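Local coordinates for protein ornithine cyclodeaminase (Methanococcus maripaludis S2, PDB 3C2Q) that catalyses the conversion of L-ornithine to L-proline with release of ammonia, using NAD(+) as cofactor, at residues Ile138-Gly143 and Ile278-Leu283. Residues are numbered along the deposited sequence; the frame is centred on the assembly and turned at random.
Sequences IAIVGG and IMLSTL
Ile140 and Ile278 run alongside each other on one face of a parallel sheet, from neighbouring strands. From CB, which lies 4.2 Å from Ile278 O, Ile140 splits into two branches. Its CG2 comes a little closer to that oxygen and meets Leu280 CD1 at 3.7 Å. The other branch runs through CG1, which lies anti to the carbonyl carbon (chi1 -61°). A further turn at chi2 (-58°) swings CD1 across to Ile278, 3.8 Å from its CB. With an alanine here both branches go, which is likely to leave a gap beside Ile278 CB and Leu280 CD1 without its methyl neighbour.

Four backbone hydrogen bonds join 138-143 to 278-283. Val141 N gives to Ile278 O in a nearly straight bond (171° at the hydrogen), and Val141 O accepts from Leu280 N. Ile278 N to Ala139 O comes before this pair. Gly143 N, at 3.1 Å from Leu280 O, closes the set as the strands end. Val141 CB packs on selenomethionine Met279 CG at 4.0 Å, on the face covered by helix 283-292.

Beyond the strands, Thr282 turns its methyl CG2 to Gly142 C (3.6 Å). Its OG1 bonds His285 N and caps that helix. At Gly143, a side chain would run into Ser281 O.

These are the central strands of a Rossmann-type sheet. Ser281 OG bonds Asp303, a probable NAD(+)-binding residue. Apolar packing and backbone bonds hold the strands together, while the polar groups of Ser281 and Thr282 lie at their carboxyl ends, where Rossmann folds bind their dinucleotide, consistent with the NAD(+) role inferred for Thr282.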
loop_
_atom_site.group_PDB
_atom_site.type_symbol
_atom_site.label_atom_id
_atom_site.label_comp_id
_atom_site.label_asym_id
_atom_site.label_seq_id
_atom_site.Cartn_x
_atom_site.Cartn_y
_atom_site.Cartn_z
ATOM N N ILE B 138 -30.316 0.324 1.912
ATOM C CA ILE B 138 -28.847 0.329 1.911
ATOM C C ILE B 138 -28.361 -0.607 2.997
ATOM O O ILE B 138 -28.864 -0.568 4.119
ATOM C CB ILE B 138 -28.283 1.756 2.203
ATOM C CG1 ILE B 138 -28.741 2.741 1.118
ATOM C CG2 ILE B 138 -26.704 1.709 2.359
ATOM C CD1 ILE B 138 -28.328 4.228 1.346
ATOM N N ALA B 139 -27.373 -1.442 2.670
ATOM C CA ALA B 139 -26.665 -2.189 3.705
ATOM C C ALA B 139 -25.226 -1.660 3.840
ATOM O O ALA B 139 -24.602 -1.262 2.840
ATOM C CB ALA B 139 -26.639 -3.696 3.382
ATOM N N ILE B 140 -24.725 -1.677 5.069
ATOM C CA ILE B 140 -23.324 -1.325 5.372
ATOM C C ILE B 140 -22.594 -2.574 5.751
ATOM O O ILE B 140 -23.086 -3.401 6.558
ATOM C CB ILE B 140 -23.208 -0.323 6.576
ATOM C CG1 ILE B 140 -23.921 1.003 6.281
ATOM C CG2 ILE B 140 -21.734 -0.107 7.015
ATOM C CD1 ILE B 140 -23.440 1.774 5.030
ATOM N N VAL B 141 -21.401 -2.712 5.195
ATOM C CA VAL B 141 -20.513 -3.782 5.583
ATOM C C VAL B 141 -19.324 -3.061 6.218
ATOM O O VAL B 141 -18.748 -2.168 5.590
ATOM C CB VAL B 141 -20.085 -4.601 4.316
ATOM C CG1 VAL B 141 -19.117 -5.678 4.658
ATOM C CG2 VAL B 141 -21.318 -5.224 3.625
ATOM N N GLY B 142 -18.945 -3.419 7.445
ATOM C CA GLY B 142 -17.949 -2.583 8.113
ATOM C C GLY B 142 -16.939 -3.308 8.972
ATOM O O GLY B 142 -17.238 -4.384 9.519
ATOM N N GLY B 143 -15.735 -2.747 9.071
ATOM C CA GLY B 143 -14.713 -3.298 9.969
ATOM C C GLY B 143 -14.419 -2.335 11.107
ATOM O O GLY B 143 -14.849 -1.176 11.073
ATOM N N ILE B 278 -22.575 -0.436 0.881
ATOM C CA ILE B 278 -21.370 0.359 1.092
ATOM C C ILE B 278 -20.447 -0.409 2.039
ATOM O O ILE B 278 -20.836 -0.735 3.164
ATOM C CB ILE B 278 -21.659 1.745 1.693
ATOM C CG1 ILE B 278 -22.613 2.527 0.791
ATOM C CG2 ILE B 278 -20.315 2.516 1.868
ATOM C CD1 ILE B 278 -23.059 3.884 1.323
HETATM N N MSE B 279 -19.240 -0.708 1.571
HETATM C CA MSE B 279 -18.297 -1.528 2.327
HETATM C C MSE B 279 -17.248 -0.591 2.884
HETATM O O MSE B 279 -16.672 0.182 2.111
HETATM C CB MSE B 279 -17.614 -2.535 1.401
HETATM C CG MSE B 279 -18.594 -3.513 0.774
HETATM SE SE MSE B 279 -17.818 -4.165 -0.915
HETATM C CE MSE B 279 -19.270 -5.494 -1.226
ATOM N N LEU B 280 -17.018 -0.638 4.209
ATOM C CA LEU B 280 -16.168 0.361 4.882
ATOM C C LEU B 280 -15.011 -0.313 5.628
ATOM O O LEU B 280 -15.216 -0.919 6.682
ATOM C CB LEU B 280 -16.987 1.191 5.889
ATOM C CG LEU B 280 -18.221 1.957 5.376
ATOM C CD1 LEU B 280 -19.135 2.474 6.501
ATOM C CD2 LEU B 280 -17.686 3.109 4.526
ATOM N N SER B 281 -13.804 -0.222 5.063
ATOM C CA SER B 281 -12.596 -0.679 5.758
ATOM C C SER B 281 -12.644 -2.126 6.286
ATOM O O SER B 281 -12.417 -2.383 7.487
ATOM C CB SER B 281 -12.293 0.282 6.927
ATOM O OG SER B 281 -10.936 0.156 7.267
ATOM N N THR B 282 -12.907 -3.081 5.395
ATOM C CA THR B 282 -12.890 -4.465 5.792
ATOM C C THR B 282 -12.668 -5.324 4.563
ATOM O O THR B 282 -13.514 -5.392 3.694
ATOM C CB THR B 282 -14.173 -4.929 6.567
ATOM O OG1 THR B 282 -14.120 -6.354 6.709
ATOM C CG2 THR B 282 -15.479 -4.501 5.880
ATOM N N LEU B 283 -11.500 -5.919 4.475
ATOM C CA LEU B 283 -11.189 -6.836 3.386
ATOM C C LEU B 283 -12.076 -8.071 3.466
ATOM O O LEU B 283 -12.705 -8.437 2.486
ATOM C CB LEU B 283 -9.723 -7.250 3.464
ATOM C CG LEU B 283 -9.276 -8.265 2.389
ATOM C CD1 LEU B 283 -9.646 -7.799 1.017
ATOM C CD2 LEU B 283 -7.742 -8.389 2.529
#